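Local coordinates for protein ATP synthase subunit s, mitochondrial (Bos taurus, PDB 3E3Z) that regulates mitochondrial ATP synthase, being needed for its proton conduction and blocking a proton leak through an alternative exit pathway, at residues Ala8-Val13 and Asp70-Ser75. The protein carries 1 engineered substitution. Sequence-based numbering, arbitrary orientation.
With PA0 (Phenylarsine oxide), chain D.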
loop_
_atom_site.group_PDB
_atom_site.type_symbol
_atom_site.label_atom_id
_atom_site.label_comp_id
_atom_site.label_asym_id
_atom_site.label_seq_id
_atom_site.Cartn_x
_atom_site.Cartn_y
_atom_site.Cartn_z
ATOM N N ALA A 8 3.849 -12.865 -10.784
ATOM C CA ALA A 8 5.150 -12.555 -10.258
ATOM C C ALA A 8 5.844 -11.488 -11.099
ATOM O O ALA A 8 6.478 -10.560 -10.586
ATOM C CB ALA A 8 6.024 -13.831 -10.127
ATOM N N VAL A 9 5.723 -11.610 -12.406
ATOM C CA VAL A 9 6.393 -10.681 -13.286
ATOM C C VAL A 9 5.687 -9.306 -13.322
ATOM O O VAL A 9 6.310 -8.279 -13.548
ATOM C CB VAL A 9 6.620 -11.305 -14.692
ATOM C CG1 VAL A 9 5.417 -11.167 -15.602
ATOM C CG2 VAL A 9 7.806 -10.694 -15.243
ATOM N N PHE A 10 4.389 -9.310 -13.043
ATOM C CA PHE A 10 3.627 -8.052 -12.873
ATOM C C PHE A 10 4.174 -7.279 -11.678
ATOM O O PHE A 10 4.174 -6.048 -11.680
ATOM C CB PHE A 10 2.116 -8.291 -12.768
ATOM C CG PHE A 10 1.388 -8.156 -14.085
ATOM C CD1 PHE A 10 0.435 -7.174 -14.290
ATOM C CD2 PHE A 10 1.668 -9.005 -15.136
ATOM C CE1 PHE A 10 -0.224 -7.045 -15.485
ATOM C CE2 PHE A 10 1.023 -8.861 -16.338
ATOM C CZ PHE A 10 0.068 -7.889 -16.512
ATOM N N ASN A 11 4.671 -8.025 -10.698
ATOM C CA ASN A 11 5.079 -7.457 -9.408
ATOM C C ASN A 11 6.563 -7.171 -9.326
ATOM O O ASN A 11 7.016 -6.295 -8.586
ATOM C CB ASN A 11 4.611 -8.336 -8.237
ATOM C CG ASN A 11 3.185 -8.098 -7.898
ATOM O OD1 ASN A 11 2.281 -8.894 -8.266
ATOM N ND2 ASN A 11 2.939 -6.970 -7.252
ATOM N N LYS A 12 7.368 -7.933 -10.059
ATOM C CA LYS A 12 8.830 -7.846 -9.891
ATOM C C LYS A 12 9.391 -6.466 -10.208
ATOM O O LYS A 12 9.005 -5.860 -11.189
ATOM C CB LYS A 12 9.527 -8.877 -10.808
ATOM C CG LYS A 12 11.000 -9.017 -10.562
ATOM C CD LYS A 12 11.601 -10.059 -11.497
ATOM C CE LYS A 12 13.097 -10.077 -11.403
ATOM N NZ LYS A 12 13.508 -10.372 -10.025
ATOM N N VAL A 13 10.276 -5.988 -9.349
ATOM C CA VAL A 13 10.939 -4.679 -9.539
ATOM C C VAL A 13 11.973 -4.765 -10.633
ATOM O O VAL A 13 12.774 -5.698 -10.659
ATOM C CB VAL A 13 11.607 -4.194 -8.251
ATOM C CG1 VAL A 13 12.353 -2.889 -8.478
ATOM C CG2 VAL A 13 10.554 -4.001 -7.138
ATOM N N ASP A 70 -9.151 -4.273 -6.192
ATOM C CA ASP A 70 -9.249 -5.330 -7.205
ATOM C C ASP A 70 -7.945 -5.403 -7.984
ATOM O O ASP A 70 -7.892 -5.428 -9.231
ATOM C CB ASP A 70 -10.466 -5.103 -8.104
ATOM C CG ASP A 70 -11.743 -5.571 -7.477
ATOM O OD1 ASP A 70 -11.780 -6.712 -6.974
ATOM O OD2 ASP A 70 -12.720 -4.810 -7.479
ATOM N N SER A 71 -6.864 -5.410 -7.201
ATOM C CA SER A 71 -5.499 -5.328 -7.694
ATOM C C SER A 71 -4.706 -6.602 -7.393
ATOM O O SER A 71 -4.971 -7.303 -6.421
ATOM C CB SER A 71 -4.801 -4.144 -7.019
ATOM O OG SER A 71 -3.437 -4.063 -7.307
ATOM N N CYS A 72 -3.751 -6.887 -8.263
ATOM C CA CYS A 72 -2.877 -8.075 -8.103
ATOM C C CYS A 72 -1.541 -7.818 -7.465
ATOM O O CYS A 72 -0.651 -8.667 -7.513
ATOM C CB CYS A 72 -2.653 -8.805 -9.429
ATOM S SG CYS A 72 -1.759 -7.896 -10.626
ATOM N N ILE A 73 -1.404 -6.680 -6.798
ATOM C CA ILE A 73 -0.168 -6.401 -6.069
ATOM C C ILE A 73 0.058 -7.420 -4.958
ATOM O O ILE A 73 -0.868 -7.887 -4.281
ATOM C CB ILE A 73 -0.056 -4.940 -5.553
ATOM C CG1 ILE A 73 -1.177 -4.594 -4.578
ATOM C CG2 ILE A 73 -0.027 -3.946 -6.723
ATOM C CD1 ILE A 73 -1.049 -3.199 -3.982
ATOM N N MET A 74 1.328 -7.786 -4.783
ATOM C CA MET A 74 1.674 -8.644 -3.670
ATOM C C MET A 74 3.170 -8.690 -3.423
ATOM O O MET A 74 3.961 -8.449 -4.316
ATOM C CB MET A 74 1.148 -10.054 -3.944
ATOM C CG MET A 74 1.864 -10.751 -5.024
ATOM S SD MET A 74 1.417 -12.501 -5.235
ATOM C CE MET A 74 1.278 -13.098 -3.642
ATOM N N SER A 75 3.489 -9.006 -2.175
ATOM C CA SER A 75 4.838 -9.373 -1.688
ATOM C C SER A 75 5.930 -8.501 -2.265
ATOM O O SER A 75 5.992 -7.317 -1.968
ATOM C CB SER A 75 5.150 -10.870 -1.866
ATOM O OG SER A 75 5.226 -11.286 -3.225
HETATM AS AS7 PA0 D . -2.905 -8.234 -12.601
HETATM C C1 PA0 D . -2.700 -9.591 -12.623
HETATM C C2 PA0 D . -1.548 -10.133 -13.177
HETATM C C3 PA0 D . -1.352 -11.506 -13.179
HETATM C C4 PA0 D . -2.298 -12.366 -12.628
HETATM C C5 PA0 D . -3.462 -11.839 -12.075
HETATM C C6 PA0 D . -3.655 -10.460 -12.080
#
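Phe10 and Cys72 meet around a foreign group, phenylarsine oxide, whose phenyl ring reaches the Phe10 ring; the modelled distance between its arsenic and Cys72 SG is too short to be relied on. Carbon C2 of the ligand stands 3.6 Å above the plane of the Phe10 ring, offset toward the rim, and its closest approach is 3.7 Å to Phe10 CG. The sulfur comes to the same ring at a slant, Cys72 SG lying 5.3 Å from the Phe10 centroid and 53° off the normal, an oblique sulfur-aromatic contact. Cys72 SG is set between its own backbone N and carbonyl carbon (chi1 66°), which brings it to 4.3 Å from Phe10 CD1. With an alanine in place of Phe10, the ligand's phenyl group and the Cys72 sulfur would probably lose their aromatic neighbour, and a gap would open on that side. Deeper in, the buried Asn11 side chain lies along the backbone from Cys72 to Met74. Asn11 CG, anti to the carbonyl carbon (chi1 -81°), comes 3.6 Å from Met74 N, and the Met74 side chain crosses that of Asn11 at about a right angle. Asn7, one turn earlier on the helix, donates through ND2 to Cys72 O. A magnesium ion lies about 9 Å from the Ile73 side chain. The contact thus packs the end of helix 2-11, in the N-terminal domain, against the loop that follows strand 63-69 of the second leucine-rich repeat, with Ile73 resting on Trp30 and Leu31 of helix 23-33.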